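PDB 1RIF: DNA helicase uvsW from Enterobacteria phage T4, which couples ATP hydrolysis to 3'-5' translocation and DNA unwinding, driving branch migration of Holliday junctions in recombination-dependent repair of phage DNA. Local coordinates for residues H6-S11 with N57-F62; L148-L153 with R181-A186. The protein carries 1 engineered substitution. All blocks are in the same frame, centred on the assembly; numbering follows the deposited sequence.

Contact 1: H6-S11 with N57-F62; sequences HFHDFS and NRLLPF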
ATOM      1  N   HIS A   6      13.798  -9.680 -11.211  1.00 29.55           N
ATOM      2  CA  HIS A   6      12.739 -10.661 -11.380  1.00 30.71           C
ATOM      3  C   HIS A   6      11.554 -10.456 -10.463  1.00 30.70           C
ATOM      4  O   HIS A   6      11.679  -9.956  -9.347  1.00 31.06           O
ATOM      5  CB  HIS A   6      13.272 -12.078 -11.147  1.00 31.88           C
ATOM      6  CG  HIS A   6      14.364 -12.480 -12.084  1.00 34.80           C
ATOM      7  ND1 HIS A   6      15.694 -12.213 -11.835  1.00 35.91           N
ATOM      8  CD2 HIS A   6      14.322 -13.106 -13.283  1.00 35.26           C
ATOM      9  CE1 HIS A   6      16.424 -12.658 -12.843  1.00 36.28           C
ATOM     10  NE2 HIS A   6      15.616 -13.203 -13.736  1.00 35.44           N
ATOM     11  N   PHE A   7      10.395 -10.866 -10.946  1.00 29.87           N
ATOM     12  CA  PHE A   7       9.188 -10.765 -10.164  1.00 30.04           C
ATOM     13  C   PHE A   7       9.344 -11.779  -9.014  1.00 31.68           C
ATOM     14  O   PHE A   7       9.972 -12.827  -9.182  1.00 31.88           O
ATOM     15  CB  PHE A   7       7.985 -11.119 -11.042  1.00 26.82           C
ATOM     16  CG  PHE A   7       6.660 -10.918 -10.369  1.00 25.08           C
ATOM     17  CD1 PHE A   7       6.004  -9.691 -10.447  1.00 23.53           C
ATOM     18  CD2 PHE A   7       6.077 -11.949  -9.635  1.00 23.12           C
ATOM     19  CE1 PHE A   7       4.789  -9.495  -9.805  1.00 20.72           C
ATOM     20  CE2 PHE A   7       4.862 -11.760  -8.988  1.00 22.85           C
ATOM     21  CZ  PHE A   7       4.218 -10.528  -9.076  1.00 21.46           C
ATOM     22  N   HIS A   8       8.785 -11.448  -7.853  1.00 32.63           N
ATOM     23  CA  HIS A   8       8.825 -12.290  -6.656  1.00 32.84           C
ATOM     24  C   HIS A   8       7.658 -11.791  -5.792  1.00 35.03           C
ATOM     25  O   HIS A   8       7.843 -10.960  -4.908  1.00 39.98           O
ATOM     26  CB  HIS A   8      10.152 -12.083  -5.912  1.00 31.27           C
ATOM     27  CG  HIS A   8      10.257 -12.862  -4.638  1.00 30.78           C
ATOM     28  ND1 HIS A   8      10.656 -14.181  -4.603  1.00 30.75           N
ATOM     29  CD2 HIS A   8       9.953 -12.529  -3.361  1.00 30.56           C
ATOM     30  CE1 HIS A   8      10.589 -14.626  -3.360  1.00 30.18           C
ATOM     31  NE2 HIS A   8      10.165 -13.643  -2.587  1.00 28.35           N
ATOM     32  N   ASP A   9       6.461 -12.303  -6.041  1.00 33.80           N
ATOM     33  CA  ASP A   9       5.242 -11.863  -5.347  1.00 29.95           C
ATOM     34  C   ASP A   9       5.032 -10.336  -5.331  1.00 27.31           C
ATOM     35  O   ASP A   9       5.865  -9.569  -5.825  1.00 24.29           O
ATOM     36  CB  ASP A   9       5.110 -12.478  -3.924  1.00 30.25           C
ATOM     37  CG  ASP A   9       6.049 -11.869  -2.882  1.00 30.74           C
ATOM     38  OD1 ASP A   9       6.383 -10.668  -2.951  1.00 30.54           O
ATOM     39  OD2 ASP A   9       6.421 -12.611  -1.946  1.00 28.84           O
ATOM     40  N   PHE A  10       3.906  -9.892  -4.782  1.00 25.59           N
ATOM     41  CA  PHE A  10       3.606  -8.466  -4.773  1.00 24.51           C
ATOM     42  C   PHE A  10       4.141  -7.622  -3.630  1.00 23.65           C
ATOM     43  O   PHE A  10       3.755  -6.462  -3.491  1.00 22.96           O
ATOM     44  CB  PHE A  10       2.097  -8.254  -4.916  1.00 22.99           C
ATOM     45  CG  PHE A  10       1.578  -8.619  -6.269  1.00 19.58           C
ATOM     46  CD1 PHE A  10       0.969  -9.844  -6.489  1.00 20.17           C
ATOM     47  CD2 PHE A  10       1.770  -7.760  -7.348  1.00 20.77           C
ATOM     48  CE1 PHE A  10       0.560 -10.214  -7.765  1.00 20.99           C
ATOM     49  CE2 PHE A  10       1.366  -8.120  -8.633  1.00 20.64           C
ATOM     50  CZ  PHE A  10       0.760  -9.350  -8.841  1.00 20.03           C
ATOM     51  N   SER A  11       5.030  -8.186  -2.818  1.00 23.26           N
ATOM     52  CA  SER A  11       5.614  -7.415  -1.730  1.00 22.53           C
ATOM     53  C   SER A  11       7.019  -6.955  -2.128  1.00 23.09           C
ATOM     54  O   SER A  11       7.419  -5.829  -1.819  1.00 22.95           O
ATOM     55  CB  SER A  11       5.663  -8.240  -0.434  1.00 22.66           C
ATOM     56  OG  SER A  11       6.621  -9.285  -0.496  1.00 24.55           O
ATOM     57  N   ASN A  57      18.825 -11.343   0.905  1.00 30.34           N
ATOM     58  CA  ASN A  57      18.113 -12.287   0.054  1.00 30.05           C
ATOM     59  C   ASN A  57      17.925 -11.620  -1.303  1.00 28.92           C
ATOM     60  O   ASN A  57      17.281 -12.170  -2.192  1.00 30.16           O
ATOM     61  CB  ASN A  57      16.751 -12.633   0.653  1.00 34.04           C
ATOM     62  CG  ASN A  57      16.860 -13.514   1.880  1.00 38.31           C
ATOM     63  OD1 ASN A  57      17.154 -14.706   1.778  1.00 39.71           O
ATOM     64  ND2 ASN A  57      16.630 -12.927   3.055  1.00 41.37           N
ATOM     65  N   ARG A  58      18.505 -10.431  -1.450  1.00 27.20           N
ATOM     66  CA  ARG A  58      18.419  -9.659  -2.683  1.00 26.40           C
ATOM     67  C   ARG A  58      16.960  -9.340  -3.046  1.00 24.72           C
ATOM     68  O   ARG A  58      16.601  -9.262  -4.221  1.00 22.09           O
ATOM     69  CB  ARG A  58      19.119 -10.407  -3.826  1.00 27.96           C
ATOM     70  CG  ARG A  58      20.628 -10.592  -3.622  1.00 30.38           C
ATOM     71  CD  ARG A  58      21.257 -11.404  -4.764  1.00 32.32           C
ATOM     72  NE  ARG A  58      22.145 -10.635  -5.652  1.00 32.03           N
ATOM     73  CZ  ARG A  58      23.434 -10.380  -5.413  1.00 30.05           C
ATOM     74  NH1 ARG A  58      24.006 -10.823  -4.304  1.00 31.32           N
ATOM     75  NH2 ARG A  58      24.157  -9.699  -6.290  1.00 23.03           N
ATOM     76  N   LEU A  59      16.131  -9.156  -2.022  1.00 22.95           N
ATOM     77  CA  LEU A  59      14.725  -8.821  -2.210  1.00 22.37           C
ATOM     78  C   LEU A  59      14.548  -7.344  -1.901  1.00 23.62           C
ATOM     79  O   LEU A  59      15.069  -6.845  -0.905  1.00 25.54           O
ATOM     80  CB  LEU A  59      13.838  -9.642  -1.279  1.00 20.86           C
ATOM     81  CG  LEU A  59      13.791 -11.149  -1.523  1.00 21.19           C
ATOM     82  CD1 LEU A  59      12.895 -11.803  -0.494  1.00 21.19           C
ATOM     83  CD2 LEU A  59      13.277 -11.432  -2.922  1.00 23.16           C
ATOM     84  N   LEU A  60      13.813  -6.648  -2.758  1.00 23.32           N
ATOM     85  CA  LEU A  60      13.569  -5.221  -2.585  1.00 23.39           C
ATOM     86  C   LEU A  60      12.065  -4.937  -2.585  1.00 24.08           C
ATOM     87  O   LEU A  60      11.326  -5.473  -3.414  1.00 24.07           O
ATOM     88  CB  LEU A  60      14.223  -4.453  -3.727  1.00 21.21           C
ATOM     89  CG  LEU A  60      14.023  -2.943  -3.712  1.00 19.90           C
ATOM     90  CD1 LEU A  60      15.066  -2.298  -2.820  1.00 18.53           C
ATOM     91  CD2 LEU A  60      14.125  -2.415  -5.124  1.00 18.07           C
ATOM     92  N   PRO A  61      11.584  -4.109  -1.646  1.00 24.32           N
ATOM     93  CA  PRO A  61      10.141  -3.868  -1.699  1.00 24.14           C
ATOM     94  C   PRO A  61       9.708  -3.397  -3.095  1.00 23.48           C
ATOM     95  O   PRO A  61      10.336  -2.520  -3.698  1.00 20.92           O
ATOM     96  CB  PRO A  61       9.904  -2.837  -0.583  1.00 23.34           C
ATOM     97  CG  PRO A  61      11.268  -2.359  -0.191  1.00 25.13           C
ATOM     98  CD  PRO A  61      12.175  -3.521  -0.436  1.00 24.03           C
ATOM     99  N   PHE A  62       8.645  -4.024  -3.600  1.00 22.37           N
ATOM    100  CA  PHE A  62       8.094  -3.758  -4.929  1.00 20.79           C
ATOM    101  C   PHE A  62       8.030  -2.278  -5.295  1.00 20.68           C
ATOM    102  O   PHE A  62       8.545  -1.866  -6.336  1.00 21.33           O
ATOM    103  CB  PHE A  62       6.694  -4.368  -5.018  1.00 20.89           C
ATOM    104  CG  PHE A  62       6.248  -4.694  -6.413  1.00 19.19           C
ATOM    105  CD1 PHE A  62       5.991  -6.011  -6.775  1.00 20.91           C
ATOM    106  CD2 PHE A  62       6.041  -3.692  -7.351  1.00 22.00           C
ATOM    107  CE1 PHE A  62       5.529  -6.324  -8.055  1.00 19.57           C
ATOM    108  CE2 PHE A  62       5.577  -3.993  -8.639  1.00 20.07           C
ATOM    109  CZ  PHE A  62       5.321  -5.311  -8.986  1.00 19.20           C
TER
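Phe62 and Ser11 meet through one nearly straight backbone hydrogen bond. Phe62 N lies 2.8 Å from Ser11 O, with an angle of 172° at the hydrogen. Pro61 CA adds a CA-H...O contact to the same oxygen. With CG roughly opposite the backbone N (chi1 -155°), the Phe62 ring is directed to Phe7 and Phe10. Its CE1 comes 3.7 Å from Phe7 CE1, which lies at the edge of the Phe62 ring. Asp9 O also lies at that edge, close to CD1. Phe10 runs beside Phe62 and points the same way, with Phe10 CD2 4.1 Å from Phe62 CE1. Nearer the start of strand 59-61, Leu59 CD2 sits over one face of the His8 ring, a CH-pi contact 3.7 Å from the centroid. Asp9 OD1 helps hold the turn. It accepts from Ser11 N, which makes an Asx turn, from Ser11 OG, and from His12 N just beyond. Phe10 also bonds by backbone to Asn250 and packs on Met253, so this loop meets the helicase domain. A single directional backbone bond thus sets Phe62 against Ser11, while the CH-pi and aromatic contacts add apolar packing and place no charge pair across the contact.

Contact 2: L148-L153 with R181-A186; sequences LARYYL and RLFSHA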
ATOM      1  N   LEU A 148     -12.163   2.342  -4.975  1.00 16.16           N
ATOM      2  CA  LEU A 148     -11.036   1.448  -5.191  1.00 15.69           C
ATOM      3  C   LEU A 148     -11.392   0.025  -4.733  1.00 16.01           C
ATOM      4  O   LEU A 148     -11.107  -0.939  -5.441  1.00 17.47           O
ATOM      5  CB  LEU A 148      -9.815   1.966  -4.423  1.00 12.83           C
ATOM      6  CG  LEU A 148      -9.096   3.153  -5.057  1.00 11.85           C
ATOM      7  CD1 LEU A 148      -8.179   3.773  -4.022  1.00 11.03           C
ATOM      8  CD2 LEU A 148      -8.318   2.702  -6.283  1.00 10.22           C
ATOM      9  N   ALA A 149     -12.017  -0.104  -3.561  1.00 14.94           N
ATOM     10  CA  ALA A 149     -12.415  -1.418  -3.045  1.00 15.98           C
ATOM     11  C   ALA A 149     -13.537  -2.049  -3.899  1.00 18.10           C
ATOM     12  O   ALA A 149     -13.513  -3.251  -4.168  1.00 16.76           O
ATOM     13  CB  ALA A 149     -12.850  -1.301  -1.583  1.00 15.51           C
ATOM     14  N   ARG A 150     -14.509  -1.234  -4.318  1.00 18.03           N
ATOM     15  CA  ARG A 150     -15.618  -1.680  -5.178  1.00 18.78           C
ATOM     16  C   ARG A 150     -15.049  -2.288  -6.466  1.00 18.51           C
ATOM     17  O   ARG A 150     -15.438  -3.376  -6.887  1.00 18.71           O
ATOM     18  CB  ARG A 150     -16.479  -0.486  -5.594  1.00 19.33           C
ATOM     19  CG  ARG A 150     -17.977  -0.726  -5.691  1.00 22.14           C
ATOM     20  CD  ARG A 150     -18.394  -2.031  -6.335  1.00 25.03           C
ATOM     21  NE  ARG A 150     -19.426  -2.632  -5.493  1.00 27.79           N
ATOM     22  CZ  ARG A 150     -20.465  -3.340  -5.924  1.00 27.44           C
ATOM     23  NH1 ARG A 150     -20.646  -3.566  -7.215  1.00 28.81           N
ATOM     24  NH2 ARG A 150     -21.341  -3.805  -5.045  1.00 26.58           N
ATOM     25  N   TYR A 151     -14.150  -1.545  -7.107  1.00 17.21           N
ATOM     26  CA  TYR A 151     -13.532  -2.000  -8.337  1.00 16.88           C
ATOM     27  C   TYR A 151     -12.885  -3.355  -8.140  1.00 15.10           C
ATOM     28  O   TYR A 151     -13.118  -4.270  -8.915  1.00 17.76           O
ATOM     29  CB  TYR A 151     -12.464  -1.014  -8.806  1.00 18.32           C
ATOM     30  CG  TYR A 151     -11.757  -1.485 -10.052  1.00 20.82           C
ATOM     31  CD1 TYR A 151     -12.254  -1.172 -11.317  1.00 21.82           C
ATOM     32  CD2 TYR A 151     -10.636  -2.315  -9.970  1.00 22.70           C
ATOM     33  CE1 TYR A 151     -11.658  -1.678 -12.470  1.00 24.79           C
ATOM     34  CE2 TYR A 151     -10.034  -2.827 -11.117  1.00 25.02           C
ATOM     35  CZ  TYR A 151     -10.551  -2.505 -12.362  1.00 25.37           C
ATOM     36  OH  TYR A 151      -9.964  -3.010 -13.502  1.00 28.97           O
ATOM     37  N   TYR A 152     -12.057  -3.474  -7.110  1.00 14.02           N
ATOM     38  CA  TYR A 152     -11.374  -4.730  -6.826  1.00 15.21           C
ATOM     39  C   TYR A 152     -12.376  -5.855  -6.564  1.00 15.30           C
ATOM     40  O   TYR A 152     -12.250  -6.963  -7.095  1.00 14.65           O
ATOM     41  CB  TYR A 152     -10.464  -4.586  -5.605  1.00 13.76           C
ATOM     42  CG  TYR A 152      -9.695  -5.845  -5.325  1.00 14.12           C
ATOM     43  CD1 TYR A 152      -8.489  -6.112  -5.980  1.00 13.11           C
ATOM     44  CD2 TYR A 152     -10.225  -6.828  -4.493  1.00 14.68           C
ATOM     45  CE1 TYR A 152      -7.841  -7.331  -5.821  1.00 14.78           C
ATOM     46  CE2 TYR A 152      -9.589  -8.044  -4.327  1.00 16.89           C
ATOM     47  CZ  TYR A 152      -8.401  -8.297  -4.995  1.00 17.26           C
ATOM     48  OH  TYR A 152      -7.809  -9.539  -4.865  1.00 19.35           O
ATOM     49  N   LEU A 153     -13.366  -5.558  -5.730  1.00 15.23           N
ATOM     50  CA  LEU A 153     -14.403  -6.516  -5.364  1.00 15.91           C
ATOM     51  C   LEU A 153     -15.034  -7.132  -6.616  1.00 17.22           C
ATOM     52  O   LEU A 153     -15.196  -8.351  -6.716  1.00 16.72           O
ATOM     53  CB  LEU A 153     -15.457  -5.794  -4.506  1.00 16.25           C
ATOM     54  CG  LEU A 153     -16.485  -6.465  -3.577  1.00 18.06           C
ATOM     55  CD1 LEU A 153     -17.770  -6.675  -4.308  1.00 18.01           C
ATOM     56  CD2 LEU A 153     -15.941  -7.758  -2.999  1.00 16.71           C
ATOM     57  N   ARG A 181     -23.572   3.080  -0.333  1.00 19.73           N
ATOM     58  CA  ARG A 181     -24.338   1.953  -0.843  1.00 18.71           C
ATOM     59  C   ARG A 181     -23.536   1.116  -1.822  1.00 18.63           C
ATOM     60  O   ARG A 181     -24.101   0.412  -2.658  1.00 18.76           O
ATOM     61  CB  ARG A 181     -25.643   2.416  -1.481  1.00 20.35           C
ATOM     62  CG  ARG A 181     -26.544   3.147  -0.510  1.00 20.90           C
ATOM     63  CD  ARG A 181     -27.937   3.316  -1.067  1.00 21.94           C
ATOM     64  NE  ARG A 181     -28.661   4.360  -0.353  1.00 22.55           N
ATOM     65  CZ  ARG A 181     -29.944   4.635  -0.545  1.00 23.18           C
ATOM     66  NH1 ARG A 181     -30.639   3.932  -1.426  1.00 24.60           N
ATOM     67  NH2 ARG A 181     -30.527   5.613   0.140  1.00 23.23           N
ATOM     68  N   LEU A 182     -22.213   1.201  -1.710  1.00 17.11           N
ATOM     69  CA  LEU A 182     -21.327   0.409  -2.557  1.00 16.67           C
ATOM     70  C   LEU A 182     -21.061  -0.931  -1.856  1.00 16.28           C
ATOM     71  O   LEU A 182     -20.636  -1.902  -2.483  1.00 14.90           O
ATOM     72  CB  LEU A 182     -20.010   1.159  -2.801  1.00 15.35           C
ATOM     73  CG  LEU A 182     -20.127   2.459  -3.605  1.00 13.59           C
ATOM     74  CD1 LEU A 182     -18.805   3.208  -3.584  1.00 14.04           C
ATOM     75  CD2 LEU A 182     -20.549   2.142  -5.030  1.00 12.68           C
ATOM     76  N   PHE A 183     -21.337  -0.967  -0.553  1.00 16.16           N
ATOM     77  CA  PHE A 183     -21.151  -2.162   0.266  1.00 16.95           C
ATOM     78  C   PHE A 183     -22.252  -2.268   1.313  1.00 17.06           C
ATOM     79  O   PHE A 183     -22.923  -1.284   1.621  1.00 17.58           O
ATOM     80  CB  PHE A 183     -19.803  -2.122   1.019  1.00 15.60           C
ATOM     81  CG  PHE A 183     -18.595  -2.121   0.130  1.00 13.76           C
ATOM     82  CD1 PHE A 183     -18.152  -0.944  -0.465  1.00 13.32           C
ATOM     83  CD2 PHE A 183     -17.909  -3.307  -0.129  1.00 12.09           C
ATOM     84  CE1 PHE A 183     -17.039  -0.947  -1.311  1.00 13.24           C
ATOM     85  CE2 PHE A 183     -16.796  -3.321  -0.972  1.00 12.75           C
ATOM     86  CZ  PHE A 183     -16.363  -2.133  -1.564  1.00 12.99           C
ATOM     87  N   SER A 184     -22.420  -3.469   1.861  1.00 18.67           N
ATOM     88  CA  SER A 184     -23.387  -3.721   2.930  1.00 19.85           C
ATOM     89  C   SER A 184     -22.535  -4.117   4.145  1.00 20.06           C
ATOM     90  O   SER A 184     -21.375  -4.507   3.979  1.00 19.00           O
ATOM     91  CB  SER A 184     -24.325  -4.866   2.555  1.00 21.26           C
ATOM     92  OG  SER A 184     -23.624  -6.089   2.471  1.00 23.73           O
ATOM     93  N   HIS A 185     -23.083  -4.018   5.356  1.00 21.44           N
ATOM     94  CA  HIS A 185     -22.298  -4.368   6.545  1.00 21.46           C
ATOM     95  C   HIS A 185     -21.823  -5.808   6.615  1.00 21.58           C
ATOM     96  O   HIS A 185     -20.713  -6.075   7.093  1.00 21.06           O
ATOM     97  CB  HIS A 185     -23.054  -4.012   7.825  1.00 23.21           C
ATOM     98  CG  HIS A 185     -22.815  -2.604   8.272  1.00 27.86           C
ATOM     99  ND1 HIS A 185     -23.778  -1.619   8.190  1.00 27.67           N
ATOM    100  CD2 HIS A 185     -21.696  -2.000   8.738  1.00 26.85           C
ATOM    101  CE1 HIS A 185     -23.262  -0.470   8.584  1.00 28.65           C
ATOM    102  NE2 HIS A 185     -22.000  -0.673   8.921  1.00 28.74           N
ATOM    103  N   ALA A 186     -22.646  -6.738   6.136  1.00 19.90           N
ATOM    104  CA  ALA A 186     -22.270  -8.145   6.154  1.00 18.77           C
ATOM    105  C   ALA A 186     -20.993  -8.364   5.336  1.00 18.03           C
ATOM    106  O   ALA A 186     -20.311  -9.379   5.488  1.00 18.83           O
ATOM    107  CB  ALA A 186     -23.407  -8.997   5.600  1.00 16.35           C
TER
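The ring of Phe183 points its CZ at helix 141-155 and meets Ala149 and Arg150 there. Phe183 CZ is 3.6 Å from Ala149 CB and 3.4 Å from Arg150 N. The nitrogen lies at the ring edge, near the ring plane. Phe183 CG is anti to its carbonyl carbon (chi1 -63°), which sends the ring out to the helix. Phe177 of helix 167-180 also meets this ring, and Met230 of strand 226-232 touches Ala149. This is the tight, buried part. Leu153, one turn further along the helix, is at its looser margin. Leu153 CG is 4.1 Å from Phe183 CE2, and the two side chains run antiparallel past one another. The Arg150 side chain, with its polar end, forms the looser, more solvent-facing side. Its CG still packs 3.9 Å from CD2 of buried Leu182. Two kinks in the Arg150 chain turn the guanidinium edge toward Leu182 O. Arg150 NH2 donates to Leu182 O at 3.3 Å with an angle of 143°, and Arg150 NE adds a weak bond. The charge of Arg150 is paired chiefly with Glu154, by a salt bridge from NH1. The arrangement packs the loop between helix 167-180 and strand 188-190 against helix 141-155, whose first residues belong to the predicted ATP-binding loop, in the parallel alpha/beta fold of the P-loop helicase domain.

In the fold
The two contacts belong to different parts of this fragment. Contact 1 lies in the N-terminal domain with its mixed sheet. Contact 2 lies in the ATP-binding helicase domain with its parallel sheet. Their centres are about 29 Å apart, on opposite sides of the chain's centre. The nearest atoms of contact 1 and contact 2 are about 9 Å apart, with no touch. Contact 2 is nearer the predicted ATP site: the side chain of Leu182 is about 9 Å from that of Ser142. Contact 1 lies away from that site. There the side chain of Leu60 is about 10 Å from a bound gold ion. A cation-pi contact between Phe62 and Arg130 links contact 1 to the start of strand 130-133 in the helicase domain.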